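Local coordinates for hypothetical protein PurS (Thermus thermophilus, PDB 2DGB) that belongs to the PurS family of small alpha/beta proteins and pairs with a second copy of itself through a continuous antiparallel beta sheet, at residues K14-E25 with V35-V43; L53-K61 with V74-E82. All blocks are in the same frame, centred on the assembly; numbering follows the deposited sequence.

Contact 1: residues K14-E25 with V35-V43; sequences KGILDPQGRAVE and VEEVRVGKV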
loop_
_atom_site.group_PDB
_atom_site.type_symbol
_atom_site.label_atom_id
_atom_site.label_comp_id
_atom_site.label_asym_id
_atom_site.label_seq_id
_atom_site.Cartn_x
_atom_site.Cartn_y
_atom_site.Cartn_z
ATOM N N LYS A 14 9.984 -11.069 3.515
ATOM C CA LYS A 14 9.444 -12.314 4.036
ATOM C C LYS A 14 10.457 -12.820 5.057
ATOM O O LYS A 14 11.670 -12.674 4.872
ATOM C CB LYS A 14 9.246 -13.340 2.918
ATOM C CG LYS A 14 10.531 -13.929 2.365
ATOM C CD LYS A 14 10.230 -15.089 1.419
ATOM C CE LYS A 14 11.495 -15.858 1.085
ATOM N NZ LYS A 14 12.181 -16.310 2.334
ATOM N N GLY A 15 9.961 -13.403 6.139
ATOM C CA GLY A 15 10.859 -13.883 7.174
ATOM C C GLY A 15 10.793 -12.939 8.359
ATOM O O GLY A 15 11.024 -13.344 9.497
ATOM N N ILE A 16 10.484 -11.671 8.097
ATOM C CA ILE A 16 10.362 -10.688 9.172
ATOM C C ILE A 16 9.012 -10.920 9.845
ATOM O O ILE A 16 7.998 -11.084 9.173
ATOM C CB ILE A 16 10.401 -9.230 8.635
ATOM C CG1 ILE A 16 11.728 -8.960 7.919
ATOM C CG2 ILE A 16 10.220 -8.249 9.786
ATOM C CD1 ILE A 16 12.967 -9.087 8.806
ATOM N N LEU A 17 8.999 -10.946 11.172
ATOM C CA LEU A 17 7.757 -11.165 11.903
ATOM C C LEU A 17 6.808 -9.975 11.738
ATOM O O LEU A 17 7.199 -8.831 11.953
ATOM C CB LEU A 17 8.061 -11.388 13.384
ATOM C CG LEU A 17 6.854 -11.737 14.253
ATOM C CD1 LEU A 17 6.311 -13.089 13.831
ATOM C CD2 LEU A 17 7.253 -11.755 15.715
ATOM N N ASP A 18 5.562 -10.253 11.357
ATOM C CA ASP A 18 4.548 -9.215 11.166
ATOM C C ASP A 18 3.398 -9.426 12.156
ATOM O O ASP A 18 2.364 -10.001 11.805
ATOM C CB ASP A 18 4.004 -9.269 9.732
ATOM C CG ASP A 18 3.023 -8.144 9.430
ATOM O OD1 ASP A 18 2.539 -7.487 10.376
ATOM O OD2 ASP A 18 2.720 -7.927 8.238
ATOM N N PRO A 19 3.555 -8.943 13.401
ATOM C CA PRO A 19 2.513 -9.101 14.421
ATOM C C PRO A 19 1.141 -8.539 14.049
ATOM O O PRO A 19 0.120 -9.167 14.317
ATOM C CB PRO A 19 3.120 -8.413 15.650
ATOM C CG PRO A 19 4.042 -7.394 15.056
ATOM C CD PRO A 19 4.684 -8.152 13.922
ATOM N N GLN A 20 1.113 -7.362 13.442
ATOM C CA GLN A 20 -0.158 -6.769 13.057
ATOM C C GLN A 20 -0.859 -7.694 12.059
ATOM O O GLN A 20 -2.052 -7.971 12.190
ATOM C CB GLN A 20 0.068 -5.378 12.449
ATOM C CG GLN A 20 -1.211 -4.639 12.082
ATOM C CD GLN A 20 -2.206 -4.567 13.234
ATOM O OE1 GLN A 20 -1.835 -4.309 14.380
ATOM N NE2 GLN A 20 -3.480 -4.780 12.927
ATOM N N GLY A 21 -0.109 -8.181 11.074
ATOM C CA GLY A 21 -0.684 -9.078 10.084
ATOM C C GLY A 21 -1.234 -10.333 10.748
ATOM O O GLY A 21 -2.289 -10.845 10.371
ATOM N N ARG A 22 -0.518 -10.832 11.747
ATOM C CA ARG A 22 -0.958 -12.026 12.451
ATOM C C ARG A 22 -2.241 -11.738 13.220
ATOM O O ARG A 22 -3.144 -12.574 13.260
ATOM C CB ARG A 22 0.150 -12.518 13.384
ATOM C CG ARG A 22 1.294 -13.181 12.623
ATOM C CD ARG A 22 2.588 -13.214 13.416
ATOM N NE ARG A 22 3.638 -13.945 12.705
ATOM C CZ ARG A 22 3.879 -15.245 12.845
ATOM N NH1 ARG A 22 4.854 -15.816 12.146
ATOM N NH2 ARG A 22 3.164 -15.974 13.697
ATOM N N ALA A 23 -2.328 -10.551 13.815
ATOM C CA ALA A 23 -3.523 -10.166 14.562
ATOM C C ALA A 23 -4.729 -10.089 13.618
ATOM O O ALA A 23 -5.836 -10.498 13.980
ATOM C CB ALA A 23 -3.308 -8.813 15.252
ATOM N N VAL A 24 -4.512 -9.575 12.408
ATOM C CA VAL A 24 -5.597 -9.455 11.432
ATOM C C VAL A 24 -6.097 -10.831 10.973
ATOM O O VAL A 24 -7.303 -11.045 10.829
ATOM C CB VAL A 24 -5.155 -8.631 10.191
ATOM C CG1 VAL A 24 -6.253 -8.633 9.142
ATOM C CG2 VAL A 24 -4.841 -7.185 10.602
ATOM N N GLU A 25 -5.174 -11.760 10.736
ATOM C CA GLU A 25 -5.564 -13.098 10.302
ATOM C C GLU A 25 -6.519 -13.659 11.343
ATOM O O GLU A 25 -7.573 -14.207 11.012
ATOM C CB GLU A 25 -4.339 -14.017 10.203
ATOM C CG GLU A 25 -3.213 -13.470 9.347
ATOM C CD GLU A 25 -1.942 -14.295 9.457
ATOM O OE1 GLU A 25 -1.764 -14.985 10.483
ATOM O OE2 GLU A 25 -1.113 -14.237 8.529
ATOM N N VAL A 35 -8.392 -16.726 6.303
ATOM C CA VAL A 35 -7.431 -16.475 5.239
ATOM C C VAL A 35 -6.143 -17.235 5.522
ATOM O O VAL A 35 -5.924 -17.720 6.630
ATOM C CB VAL A 35 -7.106 -14.972 5.100
ATOM C CG1 VAL A 35 -8.354 -14.210 4.689
ATOM C CG2 VAL A 35 -6.547 -14.433 6.406
ATOM N N GLU A 36 -5.285 -17.326 4.516
ATOM C CA GLU A 36 -4.029 -18.049 4.654
ATOM C C GLU A 36 -2.913 -17.228 5.287
ATOM O O GLU A 36 -2.095 -17.754 6.046
ATOM C CB GLU A 36 -3.569 -18.544 3.286
ATOM C CG GLU A 36 -2.320 -19.410 3.337
ATOM C CD GLU A 36 -1.914 -19.902 1.962
ATOM O OE1 GLU A 36 -2.780 -20.453 1.253
ATOM O OE2 GLU A 36 -0.732 -19.738 1.597
ATOM N N GLU A 37 -2.880 -15.940 4.964
ATOM C CA GLU A 37 -1.853 -15.048 5.481
ATOM C C GLU A 37 -2.176 -13.592 5.181
ATOM O O GLU A 37 -2.752 -13.275 4.136
ATOM C CB GLU A 37 -0.508 -15.390 4.843
ATOM C CG GLU A 37 0.618 -14.443 5.213
ATOM C CD GLU A 37 1.857 -14.655 4.364
ATOM O OE1 GLU A 37 1.868 -14.223 3.193
ATOM O OE2 GLU A 37 2.819 -15.264 4.866
ATOM N N VAL A 38 -1.786 -12.715 6.104
ATOM C CA VAL A 38 -1.984 -11.279 5.966
ATOM C C VAL A 38 -0.652 -10.581 6.259
ATOM O O VAL A 38 -0.042 -10.826 7.295
ATOM C CB VAL A 38 -3.034 -10.754 6.973
ATOM C CG1 VAL A 38 -3.213 -9.250 6.801
ATOM C CG2 VAL A 38 -4.362 -11.478 6.773
ATOM N N ARG A 39 -0.184 -9.743 5.340
ATOM C CA ARG A 39 1.054 -8.994 5.555
ATOM C C ARG A 39 0.628 -7.539 5.478
ATOM O O ARG A 39 0.028 -7.119 4.485
ATOM C CB ARG A 39 2.095 -9.295 4.471
ATOM C CG ARG A 39 2.616 -10.720 4.475
ATOM C CD ARG A 39 3.392 -11.039 5.751
ATOM N NE ARG A 39 4.731 -10.446 5.763
ATOM C CZ ARG A 39 5.659 -10.720 6.678
ATOM N NH1 ARG A 39 5.390 -11.575 7.660
ATOM N NH2 ARG A 39 6.864 -10.162 6.606
ATOM N N VAL A 40 0.911 -6.780 6.530
ATOM C CA VAL A 40 0.516 -5.379 6.586
ATOM C C VAL A 40 1.687 -4.460 6.308
ATOM O O VAL A 40 2.734 -4.543 6.960
ATOM C CB VAL A 40 -0.091 -5.021 7.968
ATOM C CG1 VAL A 40 -0.451 -3.544 8.018
ATOM C CG2 VAL A 40 -1.331 -5.866 8.221
ATOM N N GLY A 41 1.504 -3.592 5.320
ATOM C CA GLY A 41 2.543 -2.658 4.957
ATOM C C GLY A 41 1.967 -1.262 4.868
ATOM O O GLY A 41 0.846 -1.002 5.313
ATOM N N LYS A 42 2.737 -0.354 4.293
ATOM C CA LYS A 42 2.281 1.013 4.147
ATOM C C LYS A 42 2.300 1.396 2.673
ATOM O O LYS A 42 3.131 0.911 1.905
ATOM C CB LYS A 42 3.193 1.956 4.942
ATOM C CG LYS A 42 4.542 2.187 4.295
ATOM C CD LYS A 42 5.529 2.879 5.239
ATOM C CE LYS A 42 6.072 1.920 6.298
ATOM N NZ LYS A 42 7.260 2.478 7.011
ATOM N N VAL A 43 1.355 2.235 2.275
ATOM C CA VAL A 43 1.320 2.715 0.901
ATOM C C VAL A 43 1.504 4.225 0.978
ATOM O O VAL A 43 0.893 4.894 1.825
ATOM C CB VAL A 43 -0.022 2.380 0.173
ATOM C CG1 VAL A 43 -1.212 2.973 0.920
ATOM C CG2 VAL A 43 0.020 2.925 -1.266
HETATM O O HOH W 1 2.942 -4.768 9.844
HETATM O O HOH W 2 -7.699 -16.175 9.161
#
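D18 and E25, about two helical turns apart, each reach down from the helix side to a peptide N-H of strand 37-43. The D18 carboxylate takes V40 N at OD2, 2.7 Å away, on the syn lone pair. E25 OE2 receives V38 N at 2.9 Å, on the anti lone pair. An acidic side chain suits both places, since its oxygens accept these N-H groups as the carbonyls of a neighbouring strand would. V38 turns its side chain toward the helix: CG1 meets V24 CG1 at 3.9 Å, and E25 CG lies 3.5 Å from V38 CG2, the two side chains sliding past each other in opposite directions. V40 CG2 packs against the backbone of G21. With no side chain, G21 lets the helix settle until its CA lies 3.4 Å from V38 O, a CA-H...O contact.

R39 starts away from the helix, but its chain bends at chi2 and chi3 and brings the guanidinium back to the turn before it. There NH1 and NH2, at 3.1 and 3.0 Å, grip the single carbonyl oxygen I16 O, which lies in the guanidinium plane. D18 CB sits over one face, offset toward NH1.

D18 is the N-cap of helix 19-25: with CG anti to the backbone N (chi1 -175°), OD1 accepts G21 N at 2.8 Å from above the carboxylate plane, while a water bridges OD1 to V40 O. E25 O and V35 N share another water.

L12 of strand 3-12 touches both D18 and R39, and L28, later in helix 19-30, extends the apolar packing onto V35 and V38. Along E37-V43 the strand pairs antiparallel with a strand of the second subunit, whose L44 packs on V38, so the contact borders the dimer interface.

Contact 2: residues L53-K61 with V74-E82; sequences LLEAEEKAK and VYALEALKE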
loop_
_atom_site.group_PDB
_atom_site.type_symbol
_atom_site.label_atom_id
_atom_site.label_comp_id
_atom_site.label_asym_id
_atom_site.label_seq_id
_atom_site.Cartn_x
_atom_site.Cartn_y
_atom_site.Cartn_z
ATOM N N LEU A 53 9.006 11.631 -17.536
ATOM C CA LEU A 53 8.561 10.363 -16.972
ATOM C C LEU A 53 9.714 9.465 -16.554
ATOM O O LEU A 53 9.645 8.808 -15.514
ATOM C CB LEU A 53 7.678 9.617 -17.973
ATOM C CG LEU A 53 6.988 8.372 -17.412
ATOM C CD1 LEU A 53 6.000 8.787 -16.336
ATOM C CD2 LEU A 53 6.270 7.624 -18.533
ATOM N N LEU A 54 10.772 9.428 -17.356
ATOM C CA LEU A 54 11.912 8.587 -17.026
ATOM C C LEU A 54 12.538 9.048 -15.725
ATOM O O LEU A 54 12.798 8.246 -14.832
ATOM C CB LEU A 54 12.961 8.614 -18.137
ATOM C CG LEU A 54 12.924 7.404 -19.075
ATOM C CD1 LEU A 54 11.616 7.392 -19.846
ATOM C CD2 LEU A 54 14.105 7.457 -20.027
ATOM N N GLU A 55 12.778 10.347 -15.620
ATOM C CA GLU A 55 13.368 10.894 -14.413
ATOM C C GLU A 55 12.404 10.758 -13.242
ATOM O O GLU A 55 12.832 10.638 -12.093
ATOM C CB GLU A 55 13.733 12.367 -14.610
ATOM C CG GLU A 55 14.285 13.011 -13.348
ATOM C CD GLU A 55 14.599 14.479 -13.531
ATOM O OE1 GLU A 55 15.589 14.795 -14.225
ATOM O OE2 GLU A 55 13.849 15.312 -12.986
ATOM N N ALA A 56 11.105 10.780 -13.525
ATOM C CA ALA A 56 10.112 10.641 -12.463
ATOM C C ALA A 56 10.141 9.210 -11.922
ATOM O O ALA A 56 10.018 8.983 -10.716
ATOM C CB ALA A 56 8.720 10.978 -12.995
ATOM N N GLU A 57 10.295 8.246 -12.824
ATOM C CA GLU A 57 10.353 6.842 -12.441
ATOM C C GLU A 57 11.586 6.656 -11.568
ATOM O O GLU A 57 11.541 5.982 -10.535
ATOM C CB GLU A 57 10.456 5.955 -13.687
ATOM C CG GLU A 57 10.802 4.492 -13.400
ATOM C CD GLU A 57 9.602 3.642 -13.020
ATOM O OE1 GLU A 57 9.813 2.499 -12.560
ATOM O OE2 GLU A 57 8.452 4.100 -13.190
ATOM N N GLU A 58 12.684 7.281 -11.984
ATOM C CA GLU A 58 13.941 7.196 -11.257
ATOM C C GLU A 58 13.816 7.810 -9.876
ATOM O O GLU A 58 14.316 7.251 -8.896
ATOM C CB GLU A 58 15.055 7.909 -12.028
ATOM C CG GLU A 58 16.422 7.759 -11.396
ATOM C CD GLU A 58 17.512 8.425 -12.212
ATOM O OE1 GLU A 58 18.705 8.194 -11.922
ATOM O OE2 GLU A 58 17.169 9.181 -13.141
ATOM N N LYS A 59 13.164 8.971 -9.800
ATOM C CA LYS A 59 12.974 9.643 -8.518
ATOM C C LYS A 59 12.066 8.816 -7.618
ATOM O O LYS A 59 12.293 8.723 -6.410
ATOM C CB LYS A 59 12.353 11.026 -8.712
ATOM C CG LYS A 59 13.281 12.053 -9.331
ATOM C CD LYS A 59 12.606 13.416 -9.388
ATOM C CE LYS A 59 13.588 14.510 -9.764
ATOM N NZ LYS A 59 12.964 15.853 -9.605
ATOM N N ALA A 60 11.029 8.223 -8.201
ATOM C CA ALA A 60 10.102 7.407 -7.421
ATOM C C ALA A 60 10.838 6.247 -6.744
ATOM O O ALA A 60 10.669 6.006 -5.549
ATOM C CB ALA A 60 9.002 6.871 -8.309
ATOM N N LYS A 61 11.652 5.529 -7.510
ATOM C CA LYS A 61 12.395 4.405 -6.960
ATOM C C LYS A 61 13.464 4.860 -5.964
ATOM O O LYS A 61 13.830 4.107 -5.056
ATOM C CB LYS A 61 13.042 3.585 -8.081
ATOM C CG LYS A 61 12.054 3.041 -9.112
ATOM C CD LYS A 61 12.477 1.672 -9.640
ATOM C CE LYS A 61 13.900 1.676 -10.194
ATOM N NZ LYS A 61 14.057 2.593 -11.356
ATOM N N VAL A 74 11.205 -3.927 1.747
ATOM C CA VAL A 74 11.416 -3.864 0.312
ATOM C C VAL A 74 10.363 -2.883 -0.185
ATOM O O VAL A 74 9.273 -2.793 0.390
ATOM C CB VAL A 74 11.186 -5.232 -0.370
ATOM C CG1 VAL A 74 12.258 -6.226 0.071
ATOM C CG2 VAL A 74 9.803 -5.753 -0.033
ATOM N N TYR A 75 10.685 -2.129 -1.227
ATOM C CA TYR A 75 9.717 -1.184 -1.765
ATOM C C TYR A 75 9.360 -1.622 -3.166
ATOM O O TYR A 75 10.102 -2.371 -3.803
ATOM C CB TYR A 75 10.292 0.240 -1.790
ATOM C CG TYR A 75 11.477 0.430 -2.716
ATOM C CD1 TYR A 75 11.302 0.759 -4.064
ATOM C CD2 TYR A 75 12.778 0.281 -2.243
ATOM C CE1 TYR A 75 12.402 0.937 -4.915
ATOM C CE2 TYR A 75 13.879 0.454 -3.080
ATOM C CZ TYR A 75 13.689 0.783 -4.408
ATOM O OH TYR A 75 14.798 0.975 -5.210
ATOM N N ALA A 76 8.215 -1.158 -3.643
ATOM C CA ALA A 76 7.769 -1.492 -4.983
ATOM C C ALA A 76 6.985 -0.315 -5.543
ATOM O O ALA A 76 6.068 0.191 -4.889
ATOM C CB ALA A 76 6.893 -2.737 -4.946
ATOM N N LEU A 77 7.358 0.135 -6.737
ATOM C CA LEU A 77 6.646 1.236 -7.373
ATOM C C LEU A 77 5.432 0.598 -8.038
ATOM O O LEU A 77 5.530 0.057 -9.140
ATOM C CB LEU A 77 7.536 1.922 -8.417
ATOM C CG LEU A 77 6.947 3.149 -9.125
ATOM C CD1 LEU A 77 6.391 4.141 -8.099
ATOM C CD2 LEU A 77 8.023 3.800 -9.982
ATOM N N GLU A 78 4.298 0.648 -7.346
ATOM C CA GLU A 78 3.062 0.049 -7.830
ATOM C C GLU A 78 2.450 0.767 -9.034
ATOM O O GLU A 78 1.846 0.131 -9.899
ATOM C CB GLU A 78 2.051 -0.008 -6.687
ATOM C CG GLU A 78 0.746 -0.707 -7.017
ATOM C CD GLU A 78 0.934 -2.173 -7.363
ATOM O OE1 GLU A 78 1.913 -2.780 -6.872
ATOM O OE2 GLU A 78 0.095 -2.720 -8.111
ATOM N N ALA A 79 2.597 2.089 -9.082
ATOM C CA ALA A 79 2.061 2.878 -10.187
ATOM C C ALA A 79 2.747 4.238 -10.251
ATOM O O ALA A 79 3.367 4.675 -9.282
ATOM C CB ALA A 79 0.556 3.063 -10.023
ATOM N N LEU A 80 2.630 4.898 -11.399
ATOM C CA LEU A 80 3.226 6.211 -11.606
ATOM C C LEU A 80 2.472 6.907 -12.738
ATOM O O LEU A 80 2.357 6.376 -13.844
ATOM C CB LEU A 80 4.704 6.081 -11.978
ATOM C CG LEU A 80 5.454 7.390 -12.247
ATOM C CD1 LEU A 80 5.630 8.156 -10.946
ATOM C CD2 LEU A 80 6.804 7.092 -12.872
ATOM N N LYS A 81 1.946 8.091 -12.456
ATOM C CA LYS A 81 1.207 8.822 -13.470
ATOM C C LYS A 81 1.525 10.299 -13.450
ATOM O O LYS A 81 1.837 10.868 -12.405
ATOM C CB LYS A 81 -0.298 8.626 -13.277
ATOM C CG LYS A 81 -0.783 8.925 -11.880
ATOM C CD LYS A 81 -2.294 8.764 -11.768
ATOM C CE LYS A 81 -3.025 9.821 -12.587
ATOM N NZ LYS A 81 -4.507 9.756 -12.414
ATOM N N GLU A 82 1.450 10.913 -14.622
ATOM C CA GLU A 82 1.703 12.331 -14.744
ATOM C C GLU A 82 0.414 13.035 -14.345
ATOM O O GLU A 82 -0.682 12.541 -14.615
ATOM C CB GLU A 82 2.061 12.689 -16.184
ATOM C CG GLU A 82 2.581 14.104 -16.333
ATOM C CD GLU A 82 2.806 14.485 -17.776
ATOM O OE1 GLU A 82 3.340 13.651 -18.536
ATOM O OE2 GLU A 82 2.456 15.624 -18.143
#
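Helix 53-61 runs over strand 74-82 at 147°, close to antiparallel, with the axes 9.3 Å apart at closest approach, a spacing that side chains from both sides fill. By nearest CA atoms E57 stands over L80 and K61 over L77, with L53 nearest E82. L80 rises toward the helix, its CD2 meeting L53 CD1 at 3.9 Å and lying near the CB of A56. L77 inserts beside it: CD2 comes within 3.6 Å of A60 CB. Alanines at 56 and 60 keep the underside of the helix slim where the longer leucines push in from the strand.

L77 and L80 can both face the helix although they are three residues apart, because E78 and A79 together oppose T7 of strand 3-12 in a classic beta bulge. The helix forms part of the beta-alpha-beta crossover from strand 37-49 to strand 73-83, passing over strand 3-12, whose A6 touches both leucines and whose Y4 touches A56.

Beside the leucines, E57 bends at chi2 (83°) and lays its carboxylate over their methyls: OE2 is 3.3 Å from L77 CD2 and 3.4 Å from L80 CD2, so one oxygen touches both. At the far end the Y75 ring reaches up to the helix backbone, where K61 O meets it obliquely, 3.5 Å from CE1. The side chains of K61 and L77 cross at about a right angle, CG of K61 near CD2 of L77.

Overall arrangement
Contacts 1 and 2 follow one another in the chain, contact 1 closing before contact 2 opens, and each lays one helix on the same three-stranded antiparallel sheet. Their strands, 37-49 and 73-83, are the outermost ones within the chain, with strand 3-12 between them. The contacts lie on opposite sides of the chain's centre, their own centres about 25 Å apart; the nearest atoms remain about 6 Å apart, so the two do not touch. They also differ in kind: contact 1 combines four cross-segment hydrogen bonds with valine packing and adjoins the second subunit along its strand, whereas contact 2 is chiefly apolar. Near contact 2 the E78 carboxylates of the two subunits, like charges, come close.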